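Long-range contacts in protein Bug27 (Bordetella pertussis, PDB 2QPQ), which probably binds a small solute in the periplasm as a Venus-flytrap protein of the Bug family, related to receptors of tripartite tricarboxylate transporters: residues P9-V14 and V42-P47; Y66-V71 and L232-A237; D92-I97 and V277-V282; A100-V105 and Q228-L233. All coordinates share one frame; numbering follows the deposited sequence.

Interaction 1: P9-V14 and V42-P47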
loop_
_atom_site.group_PDB
_atom_site.type_symbol
_atom_site.label_atom_id
_atom_site.label_comp_id
_atom_site.label_asym_id
_atom_site.label_seq_id
_atom_site.Cartn_x
_atom_site.Cartn_y
_atom_site.Cartn_z
ATOM N N PRO A 9 17.069 -9.974 19.941
ATOM C CA PRO A 9 16.617 -9.089 18.867
ATOM C C PRO A 9 15.207 -9.466 18.398
ATOM O O PRO A 9 14.827 -10.628 18.488
ATOM C CB PRO A 9 17.616 -9.359 17.744
ATOM C CG PRO A 9 18.875 -9.819 18.446
ATOM C CD PRO A 9 18.377 -10.597 19.641
ATOM N N LEU A 10 14.448 -8.475 17.950
ATOM C CA LEU A 10 13.275 -8.720 17.118
ATOM C C LEU A 10 13.751 -8.945 15.680
ATOM O O LEU A 10 14.836 -8.519 15.283
ATOM C CB LEU A 10 12.274 -7.557 17.186
ATOM C CG LEU A 10 11.306 -7.329 18.348
ATOM C CD1 LEU A 10 11.784 -7.729 19.716
ATOM C CD2 LEU A 10 10.857 -5.866 18.308
ATOM N N ASP A 11 12.948 -9.662 14.917
ATOM C CA ASP A 11 13.254 -9.938 13.523
ATOM C C ASP A 11 12.035 -9.434 12.761
ATOM O O ASP A 11 10.961 -9.973 12.903
ATOM C CB ASP A 11 13.420 -11.442 13.352
ATOM C CG ASP A 11 13.822 -11.838 11.936
ATOM O OD1 ASP A 11 14.308 -10.953 11.163
ATOM O OD2 ASP A 11 13.681 -13.041 11.607
ATOM N N ILE A 12 12.196 -8.346 12.021
ATOM C CA ILE A 12 11.081 -7.719 11.328
ATOM C C ILE A 12 11.285 -8.090 9.865
ATOM O O ILE A 12 12.305 -7.723 9.262
ATOM C CB ILE A 12 11.087 -6.181 11.516
ATOM C CG1 ILE A 12 10.857 -5.803 12.991
ATOM C CG2 ILE A 12 10.045 -5.485 10.625
ATOM C CD1 ILE A 12 11.055 -4.294 13.231
ATOM N N ILE A 13 10.329 -8.823 9.312
ATOM C CA ILE A 13 10.473 -9.341 7.944
ATOM C C ILE A 13 9.647 -8.456 7.051
ATOM O O ILE A 13 8.431 -8.317 7.243
ATOM C CB ILE A 13 10.018 -10.833 7.820
ATOM C CG1 ILE A 13 10.774 -11.787 8.793
ATOM C CG2 ILE A 13 10.115 -11.283 6.348
ATOM C CD1 ILE A 13 12.271 -11.738 8.681
ATOM N N VAL A 14 10.314 -7.780 6.118
ATOM C CA VAL A 14 9.623 -6.848 5.233
ATOM C C VAL A 14 9.210 -7.556 3.933
ATOM O O VAL A 14 10.033 -8.208 3.319
ATOM C CB VAL A 14 10.497 -5.610 4.910
ATOM C CG1 VAL A 14 9.646 -4.557 4.246
ATOM C CG2 VAL A 14 11.141 -5.050 6.179
ATOM N N VAL A 42 16.235 -6.302 14.108
ATOM C CA VAL A 42 16.820 -6.593 12.802
ATOM C C VAL A 42 15.721 -6.523 11.737
ATOM O O VAL A 42 14.704 -7.213 11.827
ATOM C CB VAL A 42 17.479 -7.983 12.753
ATOM C CG1 VAL A 42 18.011 -8.297 11.305
ATOM C CG2 VAL A 42 18.575 -8.141 13.856
ATOM N N VAL A 43 15.947 -5.709 10.715
ATOM C CA VAL A 43 15.003 -5.584 9.614
ATOM C C VAL A 43 15.570 -6.289 8.396
ATOM O O VAL A 43 16.727 -6.065 8.012
ATOM C CB VAL A 43 14.703 -4.101 9.327
ATOM C CG1 VAL A 43 13.892 -3.909 8.025
ATOM C CG2 VAL A 43 14.010 -3.466 10.541
ATOM N N GLU A 44 14.785 -7.178 7.803
ATOM C CA GLU A 44 15.253 -7.863 6.627
ATOM C C GLU A 44 14.157 -7.942 5.561
ATOM O O GLU A 44 12.987 -8.047 5.877
ATOM C CB GLU A 44 15.831 -9.231 7.017
ATOM C CG GLU A 44 14.886 -10.098 7.761
ATOM C CD GLU A 44 15.465 -11.480 8.023
ATOM O OE1 GLU A 44 16.079 -12.086 7.099
ATOM O OE2 GLU A 44 15.279 -11.979 9.139
ATOM N N ASN A 45 14.524 -7.812 4.300
ATOM C CA ASN A 45 13.533 -7.894 3.233
ATOM C C ASN A 45 13.458 -9.321 2.751
ATOM O O ASN A 45 14.484 -9.919 2.465
ATOM C CB ASN A 45 13.862 -6.947 2.059
ATOM C CG ASN A 45 14.021 -5.514 2.505
ATOM O OD1 ASN A 45 13.057 -4.732 2.530
ATOM N ND2 ASN A 45 15.219 -5.165 2.886
ATOM N N ARG A 46 12.235 -9.858 2.703
ATOM C CA ARG A 46 11.970 -11.155 2.098
ATOM C C ARG A 46 10.803 -10.996 1.142
ATOM O O ARG A 46 9.690 -11.414 1.465
ATOM C CB ARG A 46 11.662 -12.194 3.204
ATOM C CG ARG A 46 12.767 -12.312 4.253
ATOM C CD ARG A 46 13.955 -13.179 3.755
ATOM N NE ARG A 46 14.629 -13.651 4.935
ATOM C CZ ARG A 46 14.862 -14.903 5.284
ATOM N NH1 ARG A 46 14.547 -15.942 4.521
ATOM N NH2 ARG A 46 15.447 -15.086 6.436
ATOM N N PRO A 47 11.027 -10.340 -0.025
ATOM C CA PRO A 47 9.938 -9.880 -0.870
ATOM C C PRO A 47 9.370 -10.845 -1.920
ATOM O O PRO A 47 8.450 -10.500 -2.629
ATOM C CB PRO A 47 10.557 -8.667 -1.542
ATOM C CG PRO A 47 11.993 -9.015 -1.676
ATOM C CD PRO A 47 12.339 -9.959 -0.597
#

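Interaction 2: Y66-V71 and L232-A237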
loop_
_atom_site.group_PDB
_atom_site.type_symbol
_atom_site.label_atom_id
_atom_site.label_comp_id
_atom_site.label_asym_id
_atom_site.label_seq_id
_atom_site.Cartn_x
_atom_site.Cartn_y
_atom_site.Cartn_z
ATOM N N TYR A 66 8.746 -12.066 18.770
ATOM C CA TYR A 66 10.099 -11.782 18.294
ATOM C C TYR A 66 10.206 -11.812 16.768
ATOM O O TYR A 66 11.244 -11.501 16.212
ATOM C CB TYR A 66 11.103 -12.760 18.921
ATOM C CG TYR A 66 11.301 -12.452 20.373
ATOM C CD1 TYR A 66 12.106 -11.393 20.766
ATOM C CD2 TYR A 66 10.655 -13.202 21.351
ATOM C CE1 TYR A 66 12.269 -11.083 22.116
ATOM C CE2 TYR A 66 10.823 -12.930 22.682
ATOM C CZ TYR A 66 11.622 -11.854 23.064
ATOM O OH TYR A 66 11.776 -11.594 24.412
ATOM N N SER A 67 9.130 -12.226 16.116
ATOM C CA SER A 67 9.076 -12.328 14.662
ATOM C C SER A 67 7.862 -11.544 14.205
ATOM O O SER A 67 6.714 -11.854 14.576
ATOM C CB SER A 67 8.956 -13.780 14.182
ATOM O OG SER A 67 10.053 -14.566 14.661
ATOM N N LEU A 68 8.111 -10.546 13.372
ATOM C CA LEU A 68 7.037 -9.679 12.898
ATOM C C LEU A 68 7.112 -9.583 11.381
ATOM O O LEU A 68 8.169 -9.809 10.786
ATOM C CB LEU A 68 7.159 -8.276 13.505
ATOM C CG LEU A 68 7.011 -8.113 15.018
ATOM C CD1 LEU A 68 8.394 -8.239 15.626
ATOM C CD2 LEU A 68 6.455 -6.698 15.303
ATOM N N LEU A 69 5.981 -9.270 10.767
ATOM C CA LEU A 69 5.883 -9.141 9.327
ATOM C C LEU A 69 5.466 -7.720 9.019
ATOM O O LEU A 69 4.428 -7.275 9.490
ATOM C CB LEU A 69 4.834 -10.123 8.774
ATOM C CG LEU A 69 4.836 -10.158 7.239
ATOM C CD1 LEU A 69 6.109 -10.866 6.685
ATOM C CD2 LEU A 69 3.540 -10.860 6.771
ATOM N N MET A 70 6.301 -6.990 8.289
ATOM C CA MET A 70 5.915 -5.643 7.844
ATOM C C MET A 70 5.135 -5.759 6.536
ATOM O O MET A 70 5.663 -6.271 5.559
ATOM C CB MET A 70 7.137 -4.730 7.626
ATOM C CG MET A 70 6.641 -3.301 7.277
ATOM S SD MET A 70 6.378 -2.330 8.808
ATOM C CE MET A 70 5.430 -0.968 8.180
ATOM N N VAL A 71 3.893 -5.303 6.545
ATOM C CA VAL A 71 2.954 -5.472 5.426
ATOM C C VAL A 71 2.428 -4.141 4.906
ATOM O O VAL A 71 2.385 -3.119 5.617
ATOM C CB VAL A 71 1.718 -6.418 5.807
ATOM C CG1 VAL A 71 2.207 -7.846 6.114
ATOM C CG2 VAL A 71 0.873 -5.863 7.056
ATOM N N LEU A 232 2.321 -3.879 10.947
ATOM C CA LEU A 232 3.045 -5.022 11.417
ATOM C C LEU A 232 2.048 -6.058 11.903
ATOM O O LEU A 232 1.065 -5.724 12.624
ATOM C CB LEU A 232 4.008 -4.594 12.570
ATOM C CG LEU A 232 5.239 -3.802 12.025
ATOM C CD1 LEU A 232 5.919 -2.953 13.081
ATOM C CD2 LEU A 232 6.273 -4.736 11.390
ATOM N N LEU A 233 2.321 -7.301 11.496
ATOM C CA LEU A 233 1.595 -8.496 11.972
ATOM C C LEU A 233 2.555 -9.417 12.703
ATOM O O LEU A 233 3.786 -9.279 12.552
ATOM C CB LEU A 233 0.962 -9.273 10.797
ATOM C CG LEU A 233 0.260 -8.505 9.672
ATOM C CD1 LEU A 233 -0.275 -9.430 8.550
ATOM C CD2 LEU A 233 -0.907 -7.648 10.248
ATOM N N VAL A 234 1.993 -10.383 13.451
ATOM C CA VAL A 234 2.779 -11.407 14.158
ATOM C C VAL A 234 2.094 -12.736 13.865
ATOM O O VAL A 234 1.015 -12.751 13.265
ATOM C CB VAL A 234 2.834 -11.162 15.685
ATOM C CG1 VAL A 234 3.935 -10.022 16.020
ATOM C CG2 VAL A 234 1.407 -10.835 16.266
ATOM N N PRO A 235 2.722 -13.854 14.249
ATOM C CA PRO A 235 2.019 -15.110 14.057
ATOM C C PRO A 235 0.637 -15.070 14.760
ATOM O O PRO A 235 0.505 -14.493 15.853
ATOM C CB PRO A 235 2.963 -16.140 14.685
ATOM C CG PRO A 235 4.385 -15.478 14.540
ATOM C CD PRO A 235 4.064 -14.041 14.848
ATOM N N GLY A 236 -0.351 -15.701 14.109
ATOM C CA GLY A 236 -1.734 -15.762 14.546
ATOM C C GLY A 236 -1.987 -16.113 16.000
ATOM O O GLY A 236 -2.908 -15.566 16.591
ATOM N N ALA A 237 -1.162 -16.976 16.603
ATOM C CA ALA A 237 -1.377 -17.393 18.009
ATOM C C ALA A 237 -0.746 -16.451 19.048
ATOM O O ALA A 237 -0.807 -16.716 20.251
ATOM C CB ALA A 237 -0.836 -18.831 18.227
#

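Interaction 3: D92-I97 and V277-V282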
loop_
_atom_site.group_PDB
_atom_site.type_symbol
_atom_site.label_atom_id
_atom_site.label_comp_id
_atom_site.label_asym_id
_atom_site.label_seq_id
_atom_site.Cartn_x
_atom_site.Cartn_y
_atom_site.Cartn_z
ATOM N N ASP A 92 -3.504 -17.269 10.275
ATOM C CA ASP A 92 -2.082 -17.492 10.557
ATOM C C ASP A 92 -1.299 -16.234 10.975
ATOM O O ASP A 92 -0.089 -16.291 11.162
ATOM C CB ASP A 92 -1.381 -18.193 9.394
ATOM C CG ASP A 92 -1.835 -19.631 9.218
ATOM O OD1 ASP A 92 -2.457 -20.199 10.150
ATOM O OD2 ASP A 92 -1.575 -20.184 8.129
ATOM N N PHE A 93 -1.997 -15.113 11.048
ATOM C CA PHE A 93 -1.437 -13.814 11.385
ATOM C C PHE A 93 -2.390 -13.064 12.300
ATOM O O PHE A 93 -3.619 -13.225 12.192
ATOM C CB PHE A 93 -1.186 -12.986 10.108
ATOM C CG PHE A 93 -0.294 -13.681 9.112
ATOM C CD1 PHE A 93 1.097 -13.586 9.209
ATOM C CD2 PHE A 93 -0.837 -14.468 8.107
ATOM C CE1 PHE A 93 1.922 -14.276 8.297
ATOM C CE2 PHE A 93 -0.006 -15.142 7.203
ATOM C CZ PHE A 93 1.353 -15.032 7.317
ATOM N N ALA A 94 -1.812 -12.225 13.164
ATOM C CA ALA A 94 -2.555 -11.364 14.072
ATOM C C ALA A 94 -1.934 -9.975 13.966
ATOM O O ALA A 94 -0.702 -9.799 13.976
ATOM C CB ALA A 94 -2.442 -11.871 15.498
ATOM N N ALA A 95 -2.797 -8.988 13.888
ATOM C CA ALA A 95 -2.352 -7.615 13.677
ATOM C C ALA A 95 -1.818 -6.987 14.944
ATOM O O ALA A 95 -2.301 -7.268 16.046
ATOM C CB ALA A 95 -3.526 -6.783 13.151
ATOM N N VAL A 96 -0.813 -6.133 14.792
ATOM C CA VAL A 96 -0.247 -5.379 15.916
ATOM C C VAL A 96 -0.564 -3.903 15.791
ATOM O O VAL A 96 -1.189 -3.288 16.696
ATOM C CB VAL A 96 1.281 -5.555 15.986
ATOM C CG1 VAL A 96 1.866 -4.660 17.100
ATOM C CG2 VAL A 96 1.577 -7.063 16.253
ATOM N N ILE A 97 -0.179 -3.328 14.657
ATOM C CA ILE A 97 -0.366 -1.883 14.484
ATOM C C ILE A 97 -0.339 -1.503 13.026
ATOM O O ILE A 97 0.475 -2.028 12.277
ATOM C CB ILE A 97 0.719 -1.043 15.283
ATOM C CG1 ILE A 97 0.461 0.469 15.182
ATOM C CG2 ILE A 97 2.179 -1.392 14.824
ATOM C CD1 ILE A 97 1.347 1.301 16.202
ATOM N N VAL A 277 -8.466 -3.186 15.786
ATOM C CA VAL A 277 -8.913 -2.400 14.648
ATOM C C VAL A 277 -8.162 -2.849 13.376
ATOM O O VAL A 277 -8.781 -3.043 12.277
ATOM C CB VAL A 277 -8.675 -0.888 14.849
ATOM C CG1 VAL A 277 -8.951 -0.133 13.519
ATOM C CG2 VAL A 277 -9.582 -0.347 15.988
ATOM N N PHE A 278 -6.846 -3.024 13.513
ATOM C CA PHE A 278 -6.041 -3.325 12.341
ATOM C C PHE A 278 -6.417 -4.738 11.837
ATOM O O PHE A 278 -6.534 -4.965 10.623
ATOM C CB PHE A 278 -4.510 -3.157 12.637
ATOM C CG PHE A 278 -3.605 -3.348 11.420
ATOM C CD1 PHE A 278 -4.066 -3.042 10.121
ATOM C CD2 PHE A 278 -2.293 -3.767 11.574
ATOM C CE1 PHE A 278 -3.239 -3.193 9.016
ATOM C CE2 PHE A 278 -1.452 -3.924 10.462
ATOM C CZ PHE A 278 -1.943 -3.638 9.177
ATOM N N GLN A 279 -6.592 -5.678 12.759
ATOM C CA GLN A 279 -7.025 -7.029 12.387
ATOM C C GLN A 279 -8.324 -7.005 11.605
ATOM O O GLN A 279 -8.473 -7.709 10.588
ATOM C CB GLN A 279 -7.182 -7.964 13.606
ATOM C CG GLN A 279 -7.525 -9.437 13.222
ATOM C CD GLN A 279 -6.397 -10.085 12.451
ATOM O OE1 GLN A 279 -5.244 -9.791 12.710
ATOM N NE2 GLN A 279 -6.715 -10.921 11.475
ATOM N N LYS A 280 -9.282 -6.208 12.081
ATOM C CA LYS A 280 -10.528 -6.065 11.346
ATOM C C LYS A 280 -10.306 -5.494 9.931
ATOM O O LYS A 280 -10.920 -5.971 8.971
ATOM C CB LYS A 280 -11.515 -5.218 12.148
ATOM C CG LYS A 280 -12.982 -5.187 11.616
ATOM C CD LYS A 280 -13.710 -6.518 11.784
ATOM C CE LYS A 280 -15.181 -6.395 11.301
ATOM N NZ LYS A 280 -15.706 -7.714 10.850
ATOM N N MET A 281 -9.446 -4.475 9.815
ATOM C CA MET A 281 -9.147 -3.859 8.518
ATOM C C MET A 281 -8.539 -4.888 7.573
ATOM O O MET A 281 -8.925 -4.951 6.412
ATOM C CB MET A 281 -8.134 -2.716 8.677
ATOM C CG MET A 281 -8.433 -1.676 9.754
ATOM S SD MET A 281 -7.187 -0.362 9.828
ATOM C CE MET A 281 -6.873 -0.204 8.018
ATOM N N VAL A 282 -7.595 -5.692 8.077
ATOM C CA VAL A 282 -6.935 -6.736 7.258
ATOM C C VAL A 282 -8.012 -7.685 6.712
ATOM O O VAL A 282 -8.054 -7.960 5.520
ATOM C CB VAL A 282 -5.842 -7.543 8.044
ATOM C CG1 VAL A 282 -5.332 -8.792 7.240
ATOM C CG2 VAL A 282 -4.673 -6.658 8.434
#

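Interaction 4: A100-V105 and Q228-L233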
loop_
_atom_site.group_PDB
_atom_site.type_symbol
_atom_site.label_atom_id
_atom_site.label_comp_id
_atom_site.label_asym_id
_atom_site.label_seq_id
_atom_site.Cartn_x
_atom_site.Cartn_y
_atom_site.Cartn_z
ATOM N N ALA A 100 0.649 3.882 9.050
ATOM C CA ALA A 100 0.557 4.892 7.998
ATOM C C ALA A 100 -0.327 4.457 6.858
ATOM O O ALA A 100 -0.318 3.271 6.435
ATOM C CB ALA A 100 1.933 5.203 7.425
ATOM N N TYR A 101 -1.020 5.434 6.304
ATOM C CA TYR A 101 -1.716 5.248 5.035
ATOM C C TYR A 101 -0.965 6.030 3.979
ATOM O O TYR A 101 -0.272 7.011 4.289
ATOM C CB TYR A 101 -3.122 5.790 5.120
ATOM C CG TYR A 101 -4.075 4.982 5.969
ATOM C CD1 TYR A 101 -4.768 3.895 5.433
ATOM C CD2 TYR A 101 -4.327 5.343 7.304
ATOM C CE1 TYR A 101 -5.672 3.168 6.217
ATOM C CE2 TYR A 101 -5.218 4.633 8.097
ATOM C CZ TYR A 101 -5.888 3.545 7.549
ATOM O OH TYR A 101 -6.768 2.839 8.336
ATOM N N VAL A 102 -1.083 5.600 2.729
ATOM C CA VAL A 102 -0.739 6.488 1.621
ATOM C C VAL A 102 -1.760 6.293 0.514
ATOM O O VAL A 102 -1.972 5.156 0.033
ATOM C CB VAL A 102 0.744 6.365 1.118
ATOM C CG1 VAL A 102 0.952 5.113 0.234
ATOM C CG2 VAL A 102 1.135 7.610 0.289
ATOM N N PRO A 103 -2.369 7.396 0.062
ATOM C CA PRO A 103 -3.236 7.199 -1.089
ATOM C C PRO A 103 -2.426 6.904 -2.367
ATOM O O PRO A 103 -1.223 7.213 -2.453
ATOM C CB PRO A 103 -3.982 8.533 -1.188
ATOM C CG PRO A 103 -3.020 9.540 -0.614
ATOM C CD PRO A 103 -2.299 8.827 0.483
ATOM N N SER A 104 -3.074 6.275 -3.343
ATOM C CA SER A 104 -2.568 6.311 -4.720
ATOM C C SER A 104 -3.011 7.566 -5.457
ATOM O O SER A 104 -3.956 8.253 -5.056
ATOM C CB SER A 104 -2.946 5.049 -5.505
ATOM O OG SER A 104 -2.421 3.898 -4.836
ATOM N N VAL A 105 -2.306 7.863 -6.541
ATOM C CA VAL A 105 -2.629 9.015 -7.347
ATOM C C VAL A 105 -2.588 8.658 -8.812
ATOM O O VAL A 105 -1.705 7.914 -9.251
ATOM C CB VAL A 105 -1.689 10.186 -6.999
ATOM C CG1 VAL A 105 -0.228 9.770 -7.254
ATOM C CG2 VAL A 105 -2.127 11.474 -7.716
ATOM N N GLN A 228 -3.864 2.697 0.895
ATOM C CA GLN A 228 -2.947 1.639 1.290
ATOM C C GLN A 228 -2.440 1.845 2.716
ATOM O O GLN A 228 -1.885 2.872 3.036
ATOM C CB GLN A 228 -1.772 1.595 0.333
ATOM C CG GLN A 228 -0.656 0.588 0.637
ATOM C CD GLN A 228 0.297 0.507 -0.533
ATOM O OE1 GLN A 228 -0.144 0.327 -1.655
ATOM N NE2 GLN A 228 1.579 0.702 -0.297
ATOM N N TRP A 229 -2.626 0.841 3.543
ATOM C CA TRP A 229 -2.106 0.813 4.921
ATOM C C TRP A 229 -0.793 0.079 4.950
ATOM O O TRP A 229 -0.427 -0.640 3.989
ATOM C CB TRP A 229 -3.118 0.164 5.894
ATOM C CG TRP A 229 -3.896 -1.067 5.404
ATOM C CD1 TRP A 229 -5.217 -1.091 5.023
ATOM C CD2 TRP A 229 -3.444 -2.441 5.339
ATOM N NE1 TRP A 229 -5.586 -2.371 4.700
ATOM C CE2 TRP A 229 -4.526 -3.212 4.879
ATOM C CE3 TRP A 229 -2.215 -3.079 5.589
ATOM C CZ2 TRP A 229 -4.450 -4.632 4.681
ATOM C CZ3 TRP A 229 -2.134 -4.510 5.375
ATOM C CH2 TRP A 229 -3.261 -5.245 4.906
ATOM N N HIS A 230 -0.089 0.262 6.063
ATOM C CA HIS A 230 1.270 -0.230 6.261
ATOM C C HIS A 230 1.337 -0.552 7.737
ATOM O O HIS A 230 1.106 0.320 8.578
ATOM C CB HIS A 230 2.329 0.831 5.962
ATOM C CG HIS A 230 2.252 1.399 4.580
ATOM N ND1 HIS A 230 1.356 2.390 4.241
ATOM C CD2 HIS A 230 2.964 1.128 3.457
ATOM C CE1 HIS A 230 1.487 2.673 2.953
ATOM N NE2 HIS A 230 2.466 1.937 2.460
ATOM N N GLY A 231 1.648 -1.798 8.065
ATOM C CA GLY A 231 1.688 -2.146 9.460
ATOM C C GLY A 231 2.429 -3.410 9.691
ATOM O O GLY A 231 3.097 -3.929 8.774
ATOM N N LEU A 232 2.321 -3.879 10.947
ATOM C CA LEU A 232 3.045 -5.022 11.417
ATOM C C LEU A 232 2.048 -6.058 11.903
ATOM O O LEU A 232 1.065 -5.724 12.624
ATOM C CB LEU A 232 4.008 -4.594 12.570
ATOM C CG LEU A 232 5.239 -3.802 12.025
ATOM C CD1 LEU A 232 5.919 -2.953 13.081
ATOM C CD2 LEU A 232 6.273 -4.736 11.390
ATOM N N LEU A 233 2.321 -7.301 11.496
ATOM C CA LEU A 233 1.595 -8.496 11.972
ATOM C C LEU A 233 2.555 -9.417 12.703
ATOM O O LEU A 233 3.786 -9.279 12.552
ATOM C CB LEU A 233 0.962 -9.273 10.797
ATOM C CG LEU A 233 0.260 -8.505 9.672
ATOM C CD1 LEU A 233 -0.275 -9.430 8.550
ATOM C CD2 LEU A 233 -0.907 -7.648 10.248
#

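Interaction 1: P9-V14 and V42-P47
Asp11 and Glu44 bring their carboxylates together across two parallel strands, 10-14 and 41-45, the two strands of a beta-alpha-beta crossover through helix 21-35. The two carboxylate planes are 36° apart, and Asp11 OD1 lies 2.5 Å from Glu44 OE2, so close that one of the acids is probably protonated. Each has a basic partner as well. Asp11 OD2 forms a salt bridge with Arg61, while Arg46 grips Glu44 side-on, with NE at 3.0 Å and NH2 at 3.1 Å from the single atom Glu44 OE1, both nitrogens coming from the same face of the carboxylate. Glu44 CG stands between its backbone N and carbonyl carbon (chi1 56°), and the extended chain beyond runs side by side with Ile13, whose CD1 is only 3.2 Å from Glu44 CG. On the opposite face of the sheet Val14 meets Val43 at an oblique angle, and both side chains pack on helix 21-35. Five backbone hydrogen bonds hold the strands in register, from Val42 N to Leu10 O at one end to Arg46 N and Val14 O at the other. Beyond the glutamate, the aliphatic part of Arg46 lies against Ile13, with CG 3.5 Å from Ile13 CG2.

Interaction 2: Y66-V71 and L232-A237
The peptide carbonyls of Leu69 and Leu233 are the flat groups here: Leu233 N meets Leu69 O in the carbonyl plane, whereas the reverse bond is tilted out of it. The two bonds, 2.9 Å for Leu233 N to Leu69 O and 2.8 Å for Leu69 N to Leu233 O, make this an antiparallel hydrogen-bonded pair, where strand 227-235 pairs with strand 67-72, whose other neighbour, strand 10-14, runs parallel to it in the mixed sheet. On the face carrying Leu69 and Leu233, both methyls of Val71 pack against the end of Leu233: Val71 CG2 is 3.8 Å from Leu233 CG, Val71 CG1 equally far from Leu233 CD1, and the two side chains cross at about a right angle. Met70 and Leu232 share the other face. Met70 CG is anti to the backbone N and the chain bends at chi2 (88°), which brings the sulfur against Leu232, Met70 SD lying 3.5 Å from Leu232 CD2; helix 21-35 packs against both residues. Further along, Leu68 and Val234 run side by side and both touch Leu246 of helix 240-254, with Leu68 CG 3.8 Å from Val234 CG1. Beyond the Leu69-Leu233 pair, toward Pro235, the strands diverge, and Pro235 CD rests 3.4 Å from Ser67 O.

Interaction 3: D92-I97 and V277-V282
Gln279 reaches Ala95 by a folded chain: its CG is anti to the backbone N (chi1 -175°), and a bend at chi2 (65°) then brings the amide round beside the strand. Gln279 OE1 accepts a hydrogen bond from Ala95 N at 2.8 Å, the donor standing nearly along the C=O axis although the bend at the hydrogen is marked (135°). The other end of the same amide is held too, since Gln279 NE2 donates to Glu283 one turn further along the helix, and the two bonds together fix the rotation of the group. Ala95 is the strand residue that points at the helix. Its small CB fits between the two helical side chains, 3.9 Å from Gln279 CB and 3.6 Å from Phe278 CD2, and comes within 3.3 Å of Gln279 N. Here the N-terminal part of helix 275-296 packs across strand 93-109 at a classic beta bulge, in which Val96 and Ile97 both face Leu232 of the neighbouring strand. Phe278 lies next to the bulge and approaches it obliquely, with CE2 3.3 Å from Ile97 O, an oxygen that probably accepts a hydrogen bond from Leu232 N. One face of the phenyl ring takes Val282 CG2, 3.8 Å above the plane and offset toward the rim, and Trp229 meets the ring edge-to-face. Behind the strand, Val96 and Ile97 turn away to pack on helix 240-254.

Interaction 4: A100-V105 and Q228-L233
Gln228 pairs with Val102 where strands 93-109 and 227-235 run antiparallel near the centre of the molecule, in what is probably the region joining the two lobes of the Venus-flytrap fold; their place is consistent with a hinge. Val102 N donates to Gln228 O at 2.9 Å, and the return bond, from Gln228 N to Val102 O, is longer at 3.2 Å. The extended Gln228 side chain leads its amide to what is probably the cleft: OE1 accepts from Gln142 NE2, and NE2 donates to a bound citrate, which probably comes from the crystallisation liquor but may mark the ligand pocket. Trp229, next in sequence, points to the other face of the sheet together with Tyr101. A chi1 of 40° tucks Trp229 CG over its own backbone, and the indole leads away from strand 93-109, where NE1 bonds to Asp285 on helix 275-296. Contact with the tyrosine is therefore left mainly to Trp229 CB, 4.0 Å from Tyr101 CE1, which sits near the indole plane at its edge. His230 returns to the face of Ala100 and Val102, packed against Thr22 and Leu25 of helix 21-35, while its backbone N bonds to Asn98 OD1. Val102 CG1 lies at the edge of the imidazole, 3.7 Å from His230 CE1. At the same rim His230 ND1 donates to Ala100 O at 2.9 Å; the oxygen lies in the ring plane, but the nitrogen stands 57° out of the carbonyl plane.

Following the chain from the N terminus, interaction 1 closes first, a short loop round helix 21-35 that is complete before any other contact opens. Strand 67-72 then sets out, beside strand 10-14, and waits some 160 residues for its partner in interaction 2. Before that partner arrives, strand 93-109 opens both interaction 3 and interaction 4. Interaction 4 closes at 228-233, nested within the loop of interaction 3, and interaction 2 ends on the same strand, sharing Leu232 and Leu233. Interaction 3 closes last, at helix 275-296, and so crosses interaction 2. Together they join strands 10-14, 41-45, 67-72, 93-109 and 227-235 in one sheet and pack helix 275-296 on it.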